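Local coordinates for protein gamma-glutamyl-gamma-aminobutyrate hydrolase PuuD (Escherichia coli, PDB 6VTV) that hydrolyses the gamma-glutamyl linkage of gamma-glutamyl-gamma-aminobutyrate, releasing glutamate and 4-aminobutanoate in the last step from putrescine to 4-aminobutanoate, at residues B[60-71]-B[103-112]; B[37-45]-B[238-246]. One frame throughout, in Å; residues are numbered along the deposited sequence.

Contact 1 of 2, residues B[60-71]-B[103-112]; sequences EQLLPKLDGIYL and IINAALERRI
A beta-alpha-beta crossover of the class I glutamine amidotransferase fold is packed here: Ile69 and Leu71 of strand 68-71 lie against Ile103, Ile104 and Ala107 of helix 94-109, which leads back to the parallel neighbouring strand 114-117. The helix segment runs nearly antiparallel to the strand, at 148°, with the axes 9.9 Å apart. Ile69 and Ile103 meet tip to tip, CD1 to CD1 at 3.9 Å; Ile103 reaches the strand because its CG1 branch stands anti to the backbone N (chi1 -157°). At the strand's far end Leu71 CD1 rests on Ile104 CD1 at 3.6 Å, and Ile112 CG2 sits 3.8 Å from Gly68 CA. Leu63, before the strand, puts CD1 3.5 Å from Ala106 CB and also over one face of the Arg110 guanidinium. That arginine, extended from CG to NE, crosses Leu63 at about a right angle and carries NH2 to Glu60 OE1, 3.1 Å away, in a salt bridge whose hydrogen bond is weak. The carboxylate and guanidinium planes are 83° apart. The contact is thus held chiefly by branched aliphatic packing, with a single, poorly aligned ion pair toward the solvent side, where Glu60 is exposed.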
# COMPACT_ATOMS: atom_id res chain seq x y z
N GLU B 60 -11.46 3.89 -12.83
CA GLU B 60 -12.57 4.84 -12.93
C GLU B 60 -13.41 4.86 -11.67
O GLU B 60 -13.96 5.91 -11.30
CB GLU B 60 -13.44 4.52 -14.15
CG GLU B 60 -12.78 4.83 -15.48
CD GLU B 60 -12.83 6.31 -15.83
OE1 GLU B 60 -11.80 7.00 -15.64
OE2 GLU B 60 -13.89 6.78 -16.28
N GLN B 61 -13.54 3.72 -10.99
CA GLN B 61 -14.31 3.68 -9.75
C GLN B 61 -13.57 4.34 -8.60
O GLN B 61 -14.20 4.87 -7.68
CB GLN B 61 -14.66 2.23 -9.39
CG GLN B 61 -15.65 1.56 -10.33
CD GLN B 61 -15.85 0.10 -10.01
OE1 GLN B 61 -16.55 -0.25 -9.06
NE2 GLN B 61 -15.22 -0.77 -10.79
N LEU B 62 -12.24 4.32 -8.63
CA LEU B 62 -11.44 4.81 -7.51
C LEU B 62 -11.19 6.32 -7.58
O LEU B 62 -11.17 6.98 -6.54
CB LEU B 62 -10.10 4.07 -7.46
CG LEU B 62 -9.16 4.42 -6.30
CD1 LEU B 62 -9.92 4.46 -4.98
CD2 LEU B 62 -8.01 3.45 -6.24
N LEU B 63 -11.01 6.86 -8.78
CA LEU B 63 -10.66 8.27 -8.93
C LEU B 63 -11.59 9.24 -8.21
O LEU B 63 -11.08 10.19 -7.59
CB LEU B 63 -10.59 8.62 -10.42
CG LEU B 63 -9.41 8.02 -11.18
CD1 LEU B 63 -9.65 8.12 -12.67
CD2 LEU B 63 -8.10 8.69 -10.79
N PRO B 64 -12.92 9.07 -8.22
CA PRO B 64 -13.77 10.01 -7.47
C PRO B 64 -13.49 10.04 -5.98
O PRO B 64 -13.84 11.02 -5.31
CB PRO B 64 -15.20 9.51 -7.75
CG PRO B 64 -15.08 8.79 -9.04
CD PRO B 64 -13.74 8.14 -9.02
N LYS B 65 -12.87 9.00 -5.43
CA LYS B 65 -12.57 8.93 -4.01
C LYS B 65 -11.18 9.47 -3.67
O LYS B 65 -10.82 9.51 -2.49
CB LYS B 65 -12.71 7.49 -3.51
CG LYS B 65 -14.15 7.00 -3.53
CD LYS B 65 -14.24 5.48 -3.58
CE LYS B 65 -15.69 5.02 -3.59
NZ LYS B 65 -15.82 3.58 -3.93
N LEU B 66 -10.40 9.88 -4.67
CA LEU B 66 -9.07 10.43 -4.46
C LEU B 66 -9.12 11.94 -4.59
O LEU B 66 -9.63 12.47 -5.58
CB LEU B 66 -8.07 9.84 -5.45
CG LEU B 66 -7.95 8.32 -5.47
CD1 LEU B 66 -7.06 7.87 -6.62
CD2 LEU B 66 -7.40 7.82 -4.14
N ASP B 67 -8.58 12.64 -3.59
CA ASP B 67 -8.45 14.09 -3.63
C ASP B 67 -7.08 14.54 -4.13
O ASP B 67 -6.89 15.74 -4.36
CB ASP B 67 -8.71 14.69 -2.25
CG ASP B 67 -10.01 14.20 -1.64
OD1 ASP B 67 -11.06 14.27 -2.31
OD2 ASP B 67 -9.98 13.74 -0.47
N GLY B 68 -6.15 13.61 -4.32
CA GLY B 68 -4.83 13.95 -4.82
C GLY B 68 -4.08 12.69 -5.20
O GLY B 68 -4.35 11.60 -4.68
N ILE B 69 -3.13 12.86 -6.11
CA ILE B 69 -2.30 11.76 -6.61
C ILE B 69 -0.86 12.02 -6.19
O ILE B 69 -0.35 13.14 -6.35
CB ILE B 69 -2.41 11.60 -8.13
CG1 ILE B 69 -3.87 11.40 -8.55
CG2 ILE B 69 -1.56 10.43 -8.61
CD1 ILE B 69 -4.57 10.28 -7.81
N TYR B 70 -0.20 10.99 -5.66
CA TYR B 70 1.13 11.10 -5.08
C TYR B 70 2.03 10.09 -5.78
O TYR B 70 1.82 8.88 -5.67
CB TYR B 70 1.07 10.85 -3.57
CG TYR B 70 2.35 11.07 -2.80
CD1 TYR B 70 3.25 12.06 -3.17
CD2 TYR B 70 2.65 10.30 -1.68
CE1 TYR B 70 4.42 12.27 -2.45
CE2 TYR B 70 3.81 10.50 -0.96
CZ TYR B 70 4.69 11.48 -1.34
OH TYR B 70 5.84 11.67 -0.62
N LEU B 71 3.04 10.59 -6.50
CA LEU B 71 3.96 9.74 -7.25
C LEU B 71 5.31 9.72 -6.56
O LEU B 71 6.12 10.64 -6.76
CB LEU B 71 4.10 10.23 -8.69
CG LEU B 71 2.83 10.34 -9.55
CD1 LEU B 71 3.20 10.75 -10.96
CD2 LEU B 71 2.06 9.03 -9.55
N ILE B 103 -2.94 6.84 -14.38
CA ILE B 103 -3.49 7.70 -13.34
C ILE B 103 -3.09 9.16 -13.56
O ILE B 103 -3.81 10.07 -13.13
CB ILE B 103 -3.09 7.20 -11.95
CG1 ILE B 103 -4.08 7.71 -10.89
CG2 ILE B 103 -1.67 7.61 -11.60
CD1 ILE B 103 -4.07 6.90 -9.62
N ILE B 104 -1.96 9.42 -14.22
CA ILE B 104 -1.61 10.80 -14.55
C ILE B 104 -2.59 11.37 -15.57
O ILE B 104 -3.17 12.44 -15.37
CB ILE B 104 -0.16 10.89 -15.06
CG1 ILE B 104 0.84 10.65 -13.92
CG2 ILE B 104 0.10 12.24 -15.70
CD1 ILE B 104 2.26 10.44 -14.41
N ASN B 105 -2.78 10.65 -16.68
CA ASN B 105 -3.69 11.12 -17.73
C ASN B 105 -5.10 11.32 -17.18
O ASN B 105 -5.78 12.29 -17.54
CB ASN B 105 -3.72 10.11 -18.88
CG ASN B 105 -2.47 10.17 -19.73
OD1 ASN B 105 -2.04 11.24 -20.15
ND2 ASN B 105 -1.88 9.00 -19.99
N ALA B 106 -5.56 10.42 -16.32
CA ALA B 106 -6.89 10.56 -15.74
C ALA B 106 -6.96 11.76 -14.80
O ALA B 106 -7.93 12.52 -14.83
CB ALA B 106 -7.27 9.28 -15.00
N ALA B 107 -5.94 11.96 -13.97
CA ALA B 107 -5.95 13.07 -13.03
C ALA B 107 -5.81 14.41 -13.74
O ALA B 107 -6.29 15.43 -13.24
CB ALA B 107 -4.85 12.91 -11.99
N LEU B 108 -5.15 14.44 -14.90
CA LEU B 108 -5.01 15.70 -15.63
C LEU B 108 -6.32 16.12 -16.27
O LEU B 108 -6.61 17.32 -16.36
CB LEU B 108 -3.91 15.58 -16.68
CG LEU B 108 -2.48 15.47 -16.15
CD1 LEU B 108 -1.47 15.48 -17.29
CD2 LEU B 108 -2.19 16.60 -15.17
N GLU B 109 -7.13 15.16 -16.71
CA GLU B 109 -8.45 15.49 -17.23
C GLU B 109 -9.42 15.86 -16.13
O GLU B 109 -10.24 16.76 -16.31
CB GLU B 109 -8.99 14.32 -18.05
CG GLU B 109 -10.44 14.49 -18.46
CD GLU B 109 -10.90 13.39 -19.39
OE1 GLU B 109 -10.12 12.98 -20.27
OE2 GLU B 109 -12.05 12.93 -19.24
N ARG B 110 -9.35 15.18 -14.98
CA ARG B 110 -10.22 15.47 -13.85
C ARG B 110 -9.70 16.61 -12.98
O ARG B 110 -10.35 16.95 -11.98
CB ARG B 110 -10.39 14.21 -12.99
CG ARG B 110 -10.88 13.00 -13.76
CD ARG B 110 -11.24 11.85 -12.84
NE ARG B 110 -11.84 10.74 -13.57
CZ ARG B 110 -12.89 10.05 -13.15
NH1 ARG B 110 -13.47 10.36 -12.00
NH2 ARG B 110 -13.37 9.05 -13.89
N ARG B 111 -8.56 17.21 -13.33
CA ARG B 111 -7.97 18.32 -12.58
C ARG B 111 -7.72 17.94 -11.12
O ARG B 111 -7.87 18.76 -10.21
CB ARG B 111 -8.83 19.58 -12.69
CG ARG B 111 -9.35 19.82 -14.10
CD ARG B 111 -9.73 21.27 -14.37
NE ARG B 111 -10.05 22.02 -13.16
CZ ARG B 111 -9.56 23.22 -12.88
NH1 ARG B 111 -8.73 23.82 -13.72
NH2 ARG B 111 -9.90 23.83 -11.75
N ILE B 112 -7.35 16.68 -10.90
CA ILE B 112 -6.98 16.22 -9.56
C ILE B 112 -5.53 16.62 -9.29
O ILE B 112 -4.67 16.41 -10.16
CB ILE B 112 -7.15 14.70 -9.45
CG1 ILE B 112 -8.60 14.31 -9.74
CG2 ILE B 112 -6.72 14.21 -8.08
CD1 ILE B 112 -8.81 12.82 -9.86

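Contact 2 of 2, residues B[37-45]-B[238-246]; sequences NAIIHAGGL and RILFEGFIT
Ala38 and Phe241, together with Ala42 and Ile245, make up the tight packing where helix segments 37-42 and 238-246 cross at -67°, their axes 9.1 Å apart. The methyl of Ala38 lies over one face of the Phe241 ring, its CB 3.6 Å from the ring centroid and 17° off the normal, a CH-pi contact. Ile39 CD1 instead meets ring edges, lying in the plane of the Phe244 ring at 3.8 Å from CE2. A turn further on, Ala42 CB touches Phe241 CB and Ile245 CG1, while Ile245 CG2 comes to 3.5 Å from Ala42 O. Ile245 CD1 runs on to Gly44 CA at 3.8 Å, where the absence of a side chain permits so close an approach. The outer side is looser: His41 CE1 meets Arg238 CD at 3.9 Å, and Glu242 only borders the contact. His41 swings out to Arg238 with CG anti to the backbone N (chi1 -171°). Gly43, at positive phi, ends helix 33-42 in a Schellman motif, and Gly44 then leads into strand 45-49: two helices crossing steeply on one face of the central sheet of an alpha/beta fold, with large side chains of helix 235-254 set against Ala38, Ala42 and Gly44.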
# COMPACT_ATOMS: atom_id res chain seq x y z
N ASN B 37 5.26 9.34 5.61
CA ASN B 37 5.40 10.25 6.74
C ASN B 37 5.23 11.71 6.31
O ASN B 37 4.66 12.52 7.05
CB ASN B 37 6.75 10.05 7.41
CG ASN B 37 6.96 8.63 7.90
OD1 ASN B 37 6.01 7.94 8.27
ND2 ASN B 37 8.21 8.18 7.90
N ALA B 38 5.72 12.05 5.11
CA ALA B 38 5.64 13.43 4.65
C ALA B 38 4.19 13.84 4.37
O ALA B 38 3.79 14.96 4.68
CB ALA B 38 6.50 13.61 3.40
N ILE B 39 3.40 12.93 3.78
CA ILE B 39 1.99 13.23 3.53
C ILE B 39 1.24 13.39 4.85
O ILE B 39 0.44 14.31 5.02
CB ILE B 39 1.37 12.14 2.65
CG1 ILE B 39 1.84 12.28 1.20
CG2 ILE B 39 -0.15 12.20 2.71
CD1 ILE B 39 1.25 13.47 0.48
N ILE B 40 1.51 12.48 5.80
CA ILE B 40 0.85 12.54 7.10
C ILE B 40 1.13 13.88 7.78
O ILE B 40 0.21 14.55 8.26
CB ILE B 40 1.31 11.36 7.98
CG1 ILE B 40 0.84 10.03 7.40
CG2 ILE B 40 0.82 11.54 9.41
CD1 ILE B 40 -0.64 9.77 7.57
N HIS B 41 2.40 14.28 7.82
CA HIS B 41 2.77 15.51 8.51
C HIS B 41 2.11 16.73 7.88
O HIS B 41 1.85 17.72 8.58
CB HIS B 41 4.30 15.67 8.51
CG HIS B 41 4.79 16.79 9.37
ND1 HIS B 41 5.03 18.05 8.88
CD2 HIS B 41 5.10 16.83 10.69
CE1 HIS B 41 5.46 18.83 9.86
NE2 HIS B 41 5.51 18.11 10.96
N ALA B 42 1.84 16.68 6.58
CA ALA B 42 1.22 17.80 5.88
C ALA B 42 -0.31 17.79 5.96
O ALA B 42 -0.94 18.73 5.48
CB ALA B 42 1.65 17.81 4.41
N GLY B 43 -0.90 16.75 6.54
CA GLY B 43 -2.33 16.69 6.72
C GLY B 43 -3.09 15.82 5.75
O GLY B 43 -4.32 15.94 5.67
N GLY B 44 -2.41 14.93 5.03
CA GLY B 44 -3.09 14.07 4.09
C GLY B 44 -3.42 12.70 4.66
O GLY B 44 -2.83 12.26 5.65
N LEU B 45 -4.38 12.04 4.02
CA LEU B 45 -4.76 10.67 4.36
C LEU B 45 -4.32 9.77 3.22
O LEU B 45 -5.01 9.67 2.19
CB LEU B 45 -6.27 10.57 4.58
CG LEU B 45 -6.81 9.33 5.31
CD1 LEU B 45 -8.15 9.65 5.97
CD2 LEU B 45 -6.96 8.13 4.38
N ARG B 238 8.67 21.18 3.63
CA ARG B 238 7.40 21.36 4.32
C ARG B 238 6.44 22.20 3.50
O ARG B 238 5.24 21.91 3.44
CB ARG B 238 7.65 22.00 5.69
CG ARG B 238 6.92 21.33 6.84
CD ARG B 238 7.65 21.55 8.16
NE ARG B 238 8.09 22.93 8.34
CZ ARG B 238 9.36 23.30 8.50
NH1 ARG B 238 10.32 22.38 8.52
NH2 ARG B 238 9.67 24.58 8.66
N ILE B 239 6.94 23.25 2.84
CA ILE B 239 6.08 24.13 2.07
C ILE B 239 5.53 23.40 0.84
O ILE B 239 4.36 23.59 0.46
CB ILE B 239 6.83 25.41 1.68
CG1 ILE B 239 7.18 26.22 2.94
CG2 ILE B 239 6.01 26.26 0.72
CD1 ILE B 239 8.06 27.42 2.68
N LEU B 240 6.35 22.55 0.22
CA LEU B 240 5.90 21.83 -0.97
C LEU B 240 4.75 20.88 -0.64
O LEU B 240 3.73 20.85 -1.34
CB LEU B 240 7.06 21.06 -1.59
CG LEU B 240 8.17 21.89 -2.22
CD1 LEU B 240 9.30 20.99 -2.71
CD2 LEU B 240 7.62 22.73 -3.36
N PHE B 241 4.91 20.09 0.42
CA PHE B 241 3.83 19.20 0.83
C PHE B 241 2.64 19.98 1.36
O PHE B 241 1.49 19.57 1.16
CB PHE B 241 4.35 18.20 1.88
CG PHE B 241 5.16 17.08 1.29
CD1 PHE B 241 4.54 16.00 0.67
CD2 PHE B 241 6.54 17.11 1.35
CE1 PHE B 241 5.30 14.97 0.13
CE2 PHE B 241 7.30 16.09 0.81
CZ PHE B 241 6.68 15.02 0.20
N GLU B 242 2.88 21.10 2.04
CA GLU B 242 1.77 21.93 2.50
C GLU B 242 0.98 22.47 1.31
O GLU B 242 -0.26 22.50 1.34
CB GLU B 242 2.29 23.06 3.39
CG GLU B 242 2.41 22.70 4.87
CD GLU B 242 3.27 23.70 5.62
OE1 GLU B 242 3.61 23.48 6.80
OE2 GLU B 242 3.61 24.73 4.99
N GLY B 243 1.68 22.88 0.25
CA GLY B 243 0.99 23.40 -0.92
C GLY B 243 0.21 22.33 -1.66
O GLY B 243 -0.86 22.60 -2.21
N PHE B 244 0.74 21.10 -1.70
CA PHE B 244 0.01 19.99 -2.31
C PHE B 244 -1.30 19.72 -1.58
O PHE B 244 -2.36 19.60 -2.20
CB PHE B 244 0.90 18.75 -2.33
CG PHE B 244 0.20 17.51 -2.81
CD1 PHE B 244 -0.57 17.54 -3.96
CD2 PHE B 244 0.32 16.32 -2.12
CE1 PHE B 244 -1.21 16.40 -4.40
CE2 PHE B 244 -0.31 15.18 -2.56
CZ PHE B 244 -1.08 15.22 -3.70
N ILE B 245 -1.24 19.61 -0.25
CA ILE B 245 -2.44 19.31 0.53
C ILE B 245 -3.44 20.45 0.43
O ILE B 245 -4.65 20.23 0.34
CB ILE B 245 -2.06 19.01 1.99
CG1 ILE B 245 -1.22 17.73 2.07
CG2 ILE B 245 -3.30 18.85 2.84
CD1 ILE B 245 -1.89 16.52 1.45
N THR B 246 -2.95 21.70 0.43
CA THR B 246 -3.83 22.85 0.24
C THR B 246 -4.54 22.78 -1.10
O THR B 246 -5.72 23.14 -1.22
CB THR B 246 -3.03 24.15 0.36
OG1 THR B 246 -2.44 24.24 1.66
CG2 THR B 246 -3.93 25.36 0.12

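In the fold
Contact 1 is nested within the chain loop closed by contact 2, and their centres lie about 17 Å apart. Strand 68-71 joins them: Ile69 and Leu71 turn to helix 94-109, whereas Tyr70 faces helices 33-42 and 235-254, its CE2 3.4 Å from Ile39 CG1 and its OH 3.4 Å from Phe241 CE1. The two contacts therefore cover opposite faces of the central sheet. Only contact 2 reaches the predicted catalytic residues, the Phe241 side chain lying about 4 Å from that of Glu228 and 8 Å from that of His226; contact 1 lies further off, the Leu71 side chain about 9 Å from that of the predicted nucleophile Cys118. Residues of both also pack on the second subunit of the homodimer.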